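Long-range contact in glucokinase (Streptomyces griseus, PDB 3VGL), which probably catalyses the ATP-dependent phosphorylation of D-glucose to glucose 6-phosphate, as a zinc-containing member of the ROK family: residues Ile128-Gly133 and Gly260-Glu265. Sequence-based numbering, arbitrary orientation.
Sequences ITLGTG and GGVSDE. With ANP (phosphoaminophosphonic acid-adenylate ester), chain E.
With chi1 at 65°, Val262 carries CG1 between its own backbone N and carbonyl carbon, against Leu130, while CG2, anti to that N, turns to the adenine. CG1 packs 3.8 Å from CB of Leu130, and CG2 lies 3.6 Å from N1 of ANP, so one short side chain joins the end of strand 125-130 to the base. Next to this packing the two backbones come close: CA of Gly260 makes a CA-H...O contact of 3.4 Å with O of Leu130, at a spot where any side chain on Gly260 would collide with that oxygen. A water spans the same gap, donating to O of Leu130 and to O4' of the ribose, with a weak bond from N of Val262. Strands 125-130 and 255-259 are parallel neighbours in a five-stranded mixed sheet of the actin-like ATPase fold of the ROK family, and the segments that follow their C-terminal ends both reach the nucleotide. After 125-130, N and OG1 of Thr132 both donate to O1B of the beta-phosphate, OG1 at 2.7 Å; after 255-259, N of Gly261, at the start of the 3-10 turn, donates to O2A of the alpha-phosphate at 2.9 Å. Gly131 and Gly261 sit so near the alpha-phosphate that a CB on either would strike its oxygens. At the far end of the turn, OE2 of Glu265 takes a nearly straight bond (165°) from N6 of the adenine, and OE1 of the same carboxylate is salt-bridged to Arg223. With an alanine in place of Glu265, N6 would probably be left without this acceptor and Arg223 would lose this salt bridge.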
ATOM      1  N   ILE A 128      11.383 -13.178 -17.015  1.00 14.36           N
ATOM      2  CA  ILE A 128      10.830 -11.821 -16.996  1.00 14.13           C
ATOM      3  C   ILE A 128      11.698 -10.965 -17.882  1.00 14.16           C
ATOM      4  O   ILE A 128      12.920 -11.153 -17.927  1.00 14.25           O
ATOM      5  CB  ILE A 128      10.722 -11.173 -15.585  1.00 14.78           C
ATOM      6  CG1 ILE A 128      12.090 -10.869 -14.959  1.00 15.78           C
ATOM      7  CG2 ILE A 128       9.897 -12.055 -14.665  1.00 15.68           C
ATOM      8  CD1 ILE A 128      11.990  -9.902 -13.739  1.00 16.64           C
ATOM      9  N   THR A 129      11.076 -10.057 -18.620  1.00 13.30           N
ATOM     10  CA  THR A 129      11.861  -9.108 -19.405  1.00 13.58           C
ATOM     11  C   THR A 129      11.614  -7.710 -18.862  1.00 13.54           C
ATOM     12  O   THR A 129      10.472  -7.351 -18.530  1.00 12.88           O
ATOM     13  CB  THR A 129      11.562  -9.169 -20.908  1.00 14.42           C
ATOM     14  OG1 THR A 129      10.184  -8.853 -21.152  1.00 13.57           O
ATOM     15  CG2 THR A 129      11.893 -10.576 -21.478  1.00 15.84           C
ATOM     16  N   LEU A 130      12.693  -6.943 -18.738  1.00 12.66           N
ATOM     17  CA  LEU A 130      12.628  -5.573 -18.233  1.00 12.52           C
ATOM     18  C   LEU A 130      12.985  -4.627 -19.358  1.00 13.83           C
ATOM     19  O   LEU A 130      14.122  -4.597 -19.808  1.00 14.79           O
ATOM     20  CB  LEU A 130      13.627  -5.407 -17.075  1.00 13.08           C
ATOM     21  CG  LEU A 130      13.399  -6.291 -15.849  1.00 12.99           C
ATOM     22  CD1 LEU A 130      14.541  -6.109 -14.861  1.00 17.19           C
ATOM     23  CD2 LEU A 130      12.040  -5.961 -15.187  1.00 13.78           C
ATOM     24  N   GLY A 131      12.010  -3.840 -19.791  1.00 13.42           N
ATOM     25  CA  GLY A 131      12.177  -2.963 -20.969  1.00 14.42           C
ATOM     26  C   GLY A 131      11.212  -1.812 -20.865  1.00 14.03           C
ATOM     27  O   GLY A 131      11.061  -1.215 -19.792  1.00 12.47           O
ATOM     28  N   THR A 132      10.541  -1.493 -21.971  1.00 13.95           N
ATOM     29  CA  THR A 132       9.483  -0.479 -21.921  1.00 13.67           C
ATOM     30  C   THR A 132       8.441  -0.859 -20.882  1.00 13.99           C
ATOM     31  O   THR A 132       7.939  -0.002 -20.138  1.00 14.41           O
ATOM     32  CB  THR A 132       8.813  -0.352 -23.285  1.00 14.92           C
ATOM     33  OG1 THR A 132       9.819   0.013 -24.225  1.00 16.94           O
ATOM     34  CG2 THR A 132       7.759   0.746 -23.290  1.00 15.71           C
ATOM     35  N   GLY A 133       8.127  -2.152 -20.874  1.00 13.57           N
ATOM     36  CA  GLY A 133       7.245  -2.739 -19.876  1.00 13.13           C
ATOM     37  C   GLY A 133       7.925  -3.933 -19.225  1.00 13.14           C
ATOM     38  O   GLY A 133       9.126  -4.123 -19.343  1.00 13.56           O
ATOM     39  N   GLY A 260      15.196  -8.592 -21.508  1.00 14.18           N
ATOM     40  CA  GLY A 260      14.942  -7.184 -21.806  1.00 15.25           C
ATOM     41  C   GLY A 260      16.235  -6.463 -22.110  1.00 16.32           C
ATOM     42  O   GLY A 260      17.314  -6.988 -21.853  1.00 16.10           O
ATOM     43  N   GLY A 261      16.138  -5.258 -22.671  1.00 16.45           N
ATOM     44  CA  GLY A 261      17.336  -4.466 -22.941  1.00 18.20           C
ATOM     45  C   GLY A 261      18.288  -4.308 -21.781  1.00 19.55           C
ATOM     46  O   GLY A 261      19.491  -4.408 -21.970  1.00 20.81           O
ATOM     47  N   VAL A 262      17.778  -4.073 -20.575  1.00 20.62           N
ATOM     48  CA  VAL A 262      18.753  -3.836 -19.492  1.00 21.71           C
ATOM     49  C   VAL A 262      19.515  -5.100 -19.089  1.00 21.34           C
ATOM     50  O   VAL A 262      20.597  -5.001 -18.511  1.00 21.94           O
ATOM     51  CB  VAL A 262      18.145  -3.134 -18.288  1.00 21.86           C
ATOM     52  CG1 VAL A 262      17.112  -4.018 -17.646  1.00 21.68           C
ATOM     53  CG2 VAL A 262      19.233  -2.682 -17.292  1.00 24.46           C
ATOM     54  N   SER A 263      19.000  -6.274 -19.451  1.00 20.47           N
ATOM     55  CA  SER A 263      19.728  -7.525 -19.151  1.00 20.06           C
ATOM     56  C   SER A 263      21.055  -7.582 -19.899  1.00 21.06           C
ATOM     57  O   SER A 263      21.925  -8.363 -19.545  1.00 21.39           O
ATOM     58  CB  SER A 263      18.904  -8.786 -19.449  1.00 19.34           C
ATOM     59  OG  SER A 263      18.784  -9.045 -20.840  1.00 18.63           O
ATOM     60  N   ASP A 264      21.214  -6.744 -20.930  1.00 22.32           N
ATOM     61  CA  ASP A 264      22.500  -6.612 -21.610  1.00 23.96           C
ATOM     62  C   ASP A 264      23.620  -6.234 -20.652  1.00 24.40           C
ATOM     63  O   ASP A 264      24.818  -6.449 -20.952  1.00 25.31           O
ATOM     64  CB  ASP A 264      22.403  -5.552 -22.709  1.00 24.60           C
ATOM     65  CG  ASP A 264      21.595  -6.017 -23.903  1.00 27.21           C
ATOM     66  OD1 ASP A 264      21.514  -7.238 -24.151  1.00 28.41           O
ATOM     67  OD2 ASP A 264      21.062  -5.148 -24.621  1.00 30.87           O
ATOM     68  N   GLU A 265      23.239  -5.675 -19.501  1.00 23.38           N
ATOM     69  CA  GLU A 265      24.233  -5.225 -18.526  1.00 24.01           C
ATOM     70  C   GLU A 265      24.752  -6.325 -17.602  1.00 24.34           C
ATOM     71  O   GLU A 265      25.684  -6.079 -16.835  1.00 24.69           O
ATOM     72  CB  GLU A 265      23.723  -4.035 -17.708  1.00 23.27           C
ATOM     73  CG  GLU A 265      23.244  -2.859 -18.556  1.00 23.91           C
ATOM     74  CD  GLU A 265      24.322  -2.193 -19.403  1.00 26.49           C
ATOM     75  OE1 GLU A 265      25.538  -2.370 -19.132  1.00 27.05           O
ATOM     76  OE2 GLU A 265      23.955  -1.470 -20.352  1.00 23.88           O
TER
HETATM   77  PB  ANP E 325      11.658  -2.540 -25.938  1.00 21.17           P
HETATM   78  O1B ANP E 325      10.798  -2.484 -24.672  1.00 22.01           O
HETATM   79  O2B ANP E 325      11.237  -1.629 -27.054  1.00 22.81           O
HETATM   80  N3B ANP E 325      11.669  -4.145 -26.543  1.00 21.78           N
HETATM   81  PA  ANP E 325      14.113  -2.417 -24.356  1.00 22.11           P
HETATM   82  O1A ANP E 325      15.516  -1.946 -24.749  1.00 25.29           O
HETATM   83  O2A ANP E 325      13.890  -3.831 -23.917  1.00 22.22           O
HETATM   84  O3A ANP E 325      13.137  -2.030 -25.583  1.00 20.68           O
HETATM   85  O5' ANP E 325      13.533  -1.469 -23.192  1.00 21.67           O
HETATM   86  C5' ANP E 325      13.560  -0.041 -23.295  1.00 21.07           C
HETATM   87  C4' ANP E 325      13.595   0.559 -21.906  1.00 20.06           C
HETATM   88  O4' ANP E 325      14.666  -0.019 -21.146  1.00 21.50           O
HETATM   89  C3' ANP E 325      13.868   2.040 -21.984  1.00 21.52           C
HETATM   90  O3' ANP E 325      13.302   2.635 -20.813  1.00 24.33           O
HETATM   91  C2' ANP E 325      15.373   2.073 -21.901  1.00 23.07           C
HETATM   92  O2' ANP E 325      15.853   3.313 -21.413  1.00 27.66           O
HETATM   93  C1' ANP E 325      15.711   0.932 -20.952  1.00 22.63           C
HETATM   94  N9  ANP E 325      16.954   0.249 -21.352  1.00 23.51           N
HETATM   95  C8  ANP E 325      17.182  -0.466 -22.469  1.00 24.94           C
HETATM   96  N7  ANP E 325      18.465  -0.953 -22.476  1.00 27.36           N
HETATM   97  C5  ANP E 325      19.026  -0.548 -21.324  1.00 25.66           C
HETATM   98  C6  ANP E 325      20.357  -0.673 -20.663  1.00 26.86           C
HETATM   99  N6  ANP E 325      21.363  -1.374 -21.246  1.00 30.53           N
HETATM  100  N1  ANP E 325      20.504  -0.095 -19.451  1.00 26.30           N
HETATM  101  C2  ANP E 325      19.534   0.616 -18.826  1.00 27.46           C
HETATM  102  N3  ANP E 325      18.309   0.778 -19.379  1.00 25.32           N
HETATM  103  C4  ANP E 325      18.035   0.237 -20.582  1.00 24.20           C
HETATM  104  O   HOH W   1      15.641  -2.595 -20.561  1.00 23.89           O